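Local coordinates for protein clan CA, family C40, NlpC/P60 superfamily cysteine peptidase (Trichomonas vaginalis, PDB 6BIO) that probably acts as an NlpC/P60-family cysteine peptidase, one of the enzymes by which the parasite hydrolyses bacterial peptidoglycan, at residues F225-D230 with V235-M240; D221-R226 with G245-A250. One frame throughout, in Å; residues are numbered along the deposited sequence.

Interaction 1: F225-D230 with V235-M240; sequences FRTDSD and VTHVGM
Phe-225 and His-237 form an antiparallel hydrogen-bonded pair at the point where strand 222-225 runs out and strand 237-243 begins. Phe-225 N donates to His-237 O over 2.9 Å. The return side is split, because Phe-225 O accepts from two successive amides. Thr-236 N lies 2.9 Å from Phe-225 O, nearly along the C=O axis, and the bond from His-237 N to that oxygen is longer at 3.2 Å and tilted 28° from the carbonyl plane. Thr-236 and His-237 thus both face one residue, a classic beta bulge. The CA-H of Val-235 adds a weaker contact to the same oxygen.

On the face carrying Phe-225 and His-237, Phe-225 CD2 comes to the edge of the His-237 imidazole, 4.1 Å from His-237 CD2. The edge of the phenyl ring, near its plane, meets Val-238 CA at CD2 and Gly-239 N at CE2. The methyl CG2 of Thr-227 packs against CB of His-237 at 3.6 Å.

Beyond the bulge the threonines join through their hydroxyls, Thr-227 OG1 and Thr-236 OG1 lying 2.7 Å apart in a hydrogen bond that either could donate. Each OG1 sits between its own backbone N and carbonyl carbon (chi1 72° in Thr-227, 57° in Thr-236), which turns the two oxygens toward each other. Farther out, Asp-228 OD1 receives the amide of Asp-230, an Asx turn shaping the connecting loop, and its OD2 is bonded by Asn-231.

His-237 is therefore fixed at its backbone by the bulge and along its CB by Thr-227, while its NE2 is bonded by His-249 and its side chain touches Cys-182. This is consistent with the Cys-His-His catalytic triad of NlpC/P60 peptidases, and the bulge probably helps to set the position of His-237.

Interaction 2: D221-R226 with G245-A250; sequences DIITFR and GQFIHA
Phe-247 meets Phe-225 over strand 237-243, on one face of the sheet, and the aliphatic end of Ile-223 lies beside it. The two phenyl groups come from opposite directions and overlap at their far ends, Phe-225 CZ being 3.7 Å from Phe-247 CE2. Their planes are inclined by 32° with centroids 5.2 Å apart, an oblique pairing.

In Phe-247 CG lies between the backbone N and the carbonyl carbon (chi1 66°), which points the ring toward that of Phe-225. In Ile-223 CG1 is instead anti to the carbonyl carbon (chi1 -48°). Its chain continues extended and delivers Ile-223 CD1 to CB of Phe-247 at 4.1 Å, the two side chains crossing at about a right angle. Phe-247 also lays CE1 over one face of the His-249 imidazole, 3.5 Å above the plane and offset toward the rim, while CB of His-249 lies in the plane of the phenyl ring at its edge.

No hydrogen bond links the segments, since strand 237-243 runs between them; there Gly-239, bonded through its backbone to Ile-223, lies beneath the meeting rings and brings no side chain. Tyr-265 meets both of their rings edge-to-face, and Val-269 of strand 269-274 and Gln-260 of strand 256-261 flank the cluster.

Overall arrangement
Both contacts belong to the antiparallel sheet of the NlpC/P60 domain and share Phe-225, their centres lying about 10 Å apart. Strand 237-243 pairs with 222-225 through interaction 1 and with 246-251 on its other edge, where Met-240 O is 2.8 Å from Ile-248 N in a probable hydrogen bond. Interaction 1 holds His-237 by its backbone, and Phe-247 of interaction 2 also covers a face of His-249; the histidines meet through His-237 NE2 and His-249 ND1, 2.7 Å apart. The aromatic cluster of Phe-225, Phe-247 and Tyr-265 thus lies alongside the probable active site, next to helix 182-191.

Interaction 1: F225-D230 with V235-M240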
# COMPACT_ATOMS: atom_id res chain seq x y z
N PHE A 225 15.66 -7.36 12.65
CA PHE A 225 16.87 -7.50 13.45
C PHE A 225 16.52 -7.50 14.93
O PHE A 225 15.53 -6.91 15.37
CB PHE A 225 17.85 -6.35 13.20
CG PHE A 225 18.28 -6.14 11.75
CD1 PHE A 225 19.39 -6.82 11.24
CD2 PHE A 225 17.60 -5.27 10.89
CE1 PHE A 225 19.82 -6.60 9.92
CE2 PHE A 225 18.04 -5.06 9.62
CZ PHE A 225 19.14 -5.72 9.12
N ARG A 226 17.41 -8.13 15.70
CA ARG A 226 17.36 -8.11 17.16
C ARG A 226 18.48 -7.20 17.63
O ARG A 226 19.66 -7.56 17.54
CB ARG A 226 17.49 -9.54 17.72
CG ARG A 226 16.46 -10.47 17.13
CD ARG A 226 16.30 -11.74 17.96
NE ARG A 226 17.56 -12.47 17.96
CZ ARG A 226 18.00 -13.29 17.03
NH1 ARG A 226 17.23 -13.65 16.01
NH2 ARG A 226 19.22 -13.82 17.15
N THR A 227 18.12 -6.00 18.10
CA THR A 227 19.12 -4.97 18.41
C THR A 227 19.19 -4.58 19.87
O THR A 227 19.99 -3.70 20.19
CB THR A 227 18.91 -3.68 17.57
OG1 THR A 227 17.76 -2.98 18.03
CG2 THR A 227 18.79 -3.98 16.08
N ASP A 228 18.42 -5.20 20.76
CA ASP A 228 18.39 -4.83 22.18
C ASP A 228 19.05 -5.93 23.00
O ASP A 228 18.48 -7.01 23.18
CB ASP A 228 16.94 -4.61 22.62
CG ASP A 228 16.82 -4.25 24.09
OD1 ASP A 228 17.83 -4.18 24.81
OD2 ASP A 228 15.67 -4.04 24.53
N SER A 229 20.27 -5.68 23.47
CA SER A 229 20.96 -6.75 24.19
C SER A 229 20.38 -7.04 25.57
O SER A 229 20.69 -8.09 26.14
CB SER A 229 22.46 -6.46 24.27
OG SER A 229 22.65 -5.23 24.89
N ASP A 230 19.50 -6.18 26.09
CA ASP A 230 18.74 -6.53 27.29
C ASP A 230 17.51 -7.38 26.99
O ASP A 230 16.86 -7.83 27.93
CB ASP A 230 18.26 -5.27 28.02
CG ASP A 230 19.38 -4.54 28.79
OD1 ASP A 230 20.41 -5.12 29.12
OD2 ASP A 230 19.19 -3.35 29.08
N VAL A 235 12.65 -9.11 18.39
CA VAL A 235 12.85 -8.31 17.20
C VAL A 235 12.53 -6.86 17.52
O VAL A 235 11.46 -6.56 18.04
CB VAL A 235 11.96 -8.81 16.05
CG1 VAL A 235 11.98 -7.82 14.92
CG2 VAL A 235 12.45 -10.21 15.60
N THR A 236 13.46 -5.97 17.23
CA THR A 236 13.34 -4.58 17.61
C THR A 236 13.62 -3.61 16.49
O THR A 236 13.53 -2.41 16.73
CB THR A 236 14.32 -4.29 18.75
OG1 THR A 236 15.64 -4.63 18.31
CG2 THR A 236 13.98 -5.07 20.01
N HIS A 237 13.99 -4.06 15.30
CA HIS A 237 14.36 -3.14 14.24
C HIS A 237 14.08 -3.80 12.90
O HIS A 237 13.95 -5.04 12.80
CB HIS A 237 15.86 -2.80 14.35
CG HIS A 237 16.29 -1.63 13.54
ND1 HIS A 237 16.00 -0.34 13.91
CD2 HIS A 237 17.02 -1.54 12.40
CE1 HIS A 237 16.51 0.50 13.02
NE2 HIS A 237 17.14 -0.20 12.10
N VAL A 238 14.00 -2.98 11.86
CA VAL A 238 13.71 -3.46 10.51
C VAL A 238 14.24 -2.45 9.52
O VAL A 238 14.27 -1.25 9.81
CB VAL A 238 12.19 -3.68 10.33
CG1 VAL A 238 11.41 -2.38 10.51
CG2 VAL A 238 11.85 -4.33 8.98
N GLY A 239 14.63 -2.92 8.33
CA GLY A 239 14.96 -2.07 7.21
C GLY A 239 14.61 -2.77 5.91
O GLY A 239 14.20 -3.92 5.92
N MET A 240 14.73 -2.04 4.79
CA MET A 240 14.33 -2.57 3.48
C MET A 240 15.56 -2.68 2.59
O MET A 240 16.27 -1.70 2.37
CB MET A 240 13.30 -1.66 2.79
CG MET A 240 12.81 -2.23 1.51
SD MET A 240 11.61 -1.22 0.66
CE MET A 240 10.26 -1.21 1.82

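Interaction 2: D221-R226 with G245-A250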
# COMPACT_ATOMS: atom_id res chain seq x y z
N ASP A 221 12.55 -6.48 -0.26
CA ASP A 221 12.46 -7.39 0.87
C ASP A 221 12.79 -6.60 2.13
O ASP A 221 13.61 -5.69 2.11
CB ASP A 221 13.46 -8.56 0.73
CG ASP A 221 13.15 -9.47 -0.46
OD1 ASP A 221 12.02 -9.39 -1.00
OD2 ASP A 221 14.04 -10.33 -0.76
N ILE A 222 12.13 -6.94 3.23
CA ILE A 222 12.45 -6.35 4.52
C ILE A 222 13.30 -7.32 5.32
O ILE A 222 13.27 -8.53 5.10
CB ILE A 222 11.23 -5.86 5.32
CG1 ILE A 222 10.36 -7.00 5.82
CG2 ILE A 222 10.45 -4.82 4.48
CD1 ILE A 222 9.31 -6.57 6.77
N ILE A 223 14.15 -6.76 6.16
CA ILE A 223 15.05 -7.50 7.03
C ILE A 223 14.78 -7.05 8.45
O ILE A 223 14.88 -5.86 8.75
CB ILE A 223 16.52 -7.20 6.69
CG1 ILE A 223 16.81 -7.28 5.19
CG2 ILE A 223 17.42 -8.12 7.47
CD1 ILE A 223 18.01 -6.40 4.81
N THR A 224 14.39 -7.99 9.33
CA THR A 224 14.21 -7.65 10.73
C THR A 224 15.45 -8.05 11.52
O THR A 224 16.22 -8.93 11.11
CB THR A 224 12.97 -8.34 11.30
OG1 THR A 224 13.13 -9.75 11.17
CG2 THR A 224 11.73 -7.85 10.56
N PHE A 225 15.66 -7.36 12.65
CA PHE A 225 16.87 -7.50 13.45
C PHE A 225 16.52 -7.50 14.93
O PHE A 225 15.53 -6.91 15.37
CB PHE A 225 17.85 -6.35 13.20
CG PHE A 225 18.28 -6.14 11.75
CD1 PHE A 225 19.39 -6.82 11.24
CD2 PHE A 225 17.60 -5.27 10.89
CE1 PHE A 225 19.82 -6.60 9.92
CE2 PHE A 225 18.04 -5.06 9.62
CZ PHE A 225 19.14 -5.72 9.12
N ARG A 226 17.41 -8.13 15.70
CA ARG A 226 17.36 -8.11 17.16
C ARG A 226 18.48 -7.20 17.63
O ARG A 226 19.66 -7.56 17.54
CB ARG A 226 17.49 -9.54 17.72
CG ARG A 226 16.46 -10.47 17.13
CD ARG A 226 16.30 -11.74 17.96
NE ARG A 226 17.56 -12.47 17.96
CZ ARG A 226 18.00 -13.29 17.03
NH1 ARG A 226 17.23 -13.65 16.01
NH2 ARG A 226 19.22 -13.82 17.15
N GLY A 245 23.98 -4.60 -1.80
CA GLY A 245 24.38 -4.85 -0.43
C GLY A 245 23.96 -3.81 0.58
O GLY A 245 24.48 -3.79 1.69
N GLN A 246 23.00 -2.95 0.24
CA GLN A 246 22.55 -1.89 1.11
C GLN A 246 21.08 -2.10 1.46
O GLN A 246 20.29 -2.60 0.65
CB GLN A 246 22.61 -0.54 0.43
CG GLN A 246 23.97 -0.15 -0.12
CD GLN A 246 25.01 0.04 0.94
OE1 GLN A 246 26.08 -0.57 0.88
NE2 GLN A 246 24.71 0.88 1.91
N PHE A 247 20.71 -1.67 2.66
CA PHE A 247 19.32 -1.45 3.01
C PHE A 247 19.12 -0.02 3.44
O PHE A 247 20.07 0.70 3.73
CB PHE A 247 18.81 -2.45 4.05
CG PHE A 247 19.44 -2.35 5.47
CD1 PHE A 247 18.84 -1.56 6.44
CD2 PHE A 247 20.47 -3.22 5.88
CE1 PHE A 247 19.32 -1.54 7.75
CE2 PHE A 247 20.93 -3.20 7.16
CZ PHE A 247 20.36 -2.35 8.11
N ILE A 248 17.87 0.41 3.41
CA ILE A 248 17.47 1.71 3.93
C ILE A 248 16.62 1.52 5.19
O ILE A 248 15.79 0.60 5.27
CB ILE A 248 16.74 2.53 2.86
CG1 ILE A 248 17.75 3.04 1.83
CG2 ILE A 248 15.97 3.71 3.51
CD1 ILE A 248 17.15 3.73 0.62
N HIS A 249 16.87 2.34 6.20
CA HIS A 249 16.12 2.27 7.44
C HIS A 249 16.03 3.64 8.10
O HIS A 249 16.82 4.55 7.82
CB HIS A 249 16.72 1.26 8.44
CG HIS A 249 18.11 1.57 8.93
ND1 HIS A 249 18.57 1.04 10.12
CD2 HIS A 249 19.16 2.25 8.40
CE1 HIS A 249 19.83 1.42 10.32
NE2 HIS A 249 20.21 2.15 9.29
N ALA A 250 15.03 3.79 8.96
CA ALA A 250 14.98 4.92 9.87
C ALA A 250 15.72 4.50 11.13
O ALA A 250 15.33 3.50 11.76
CB ALA A 250 13.54 5.31 10.19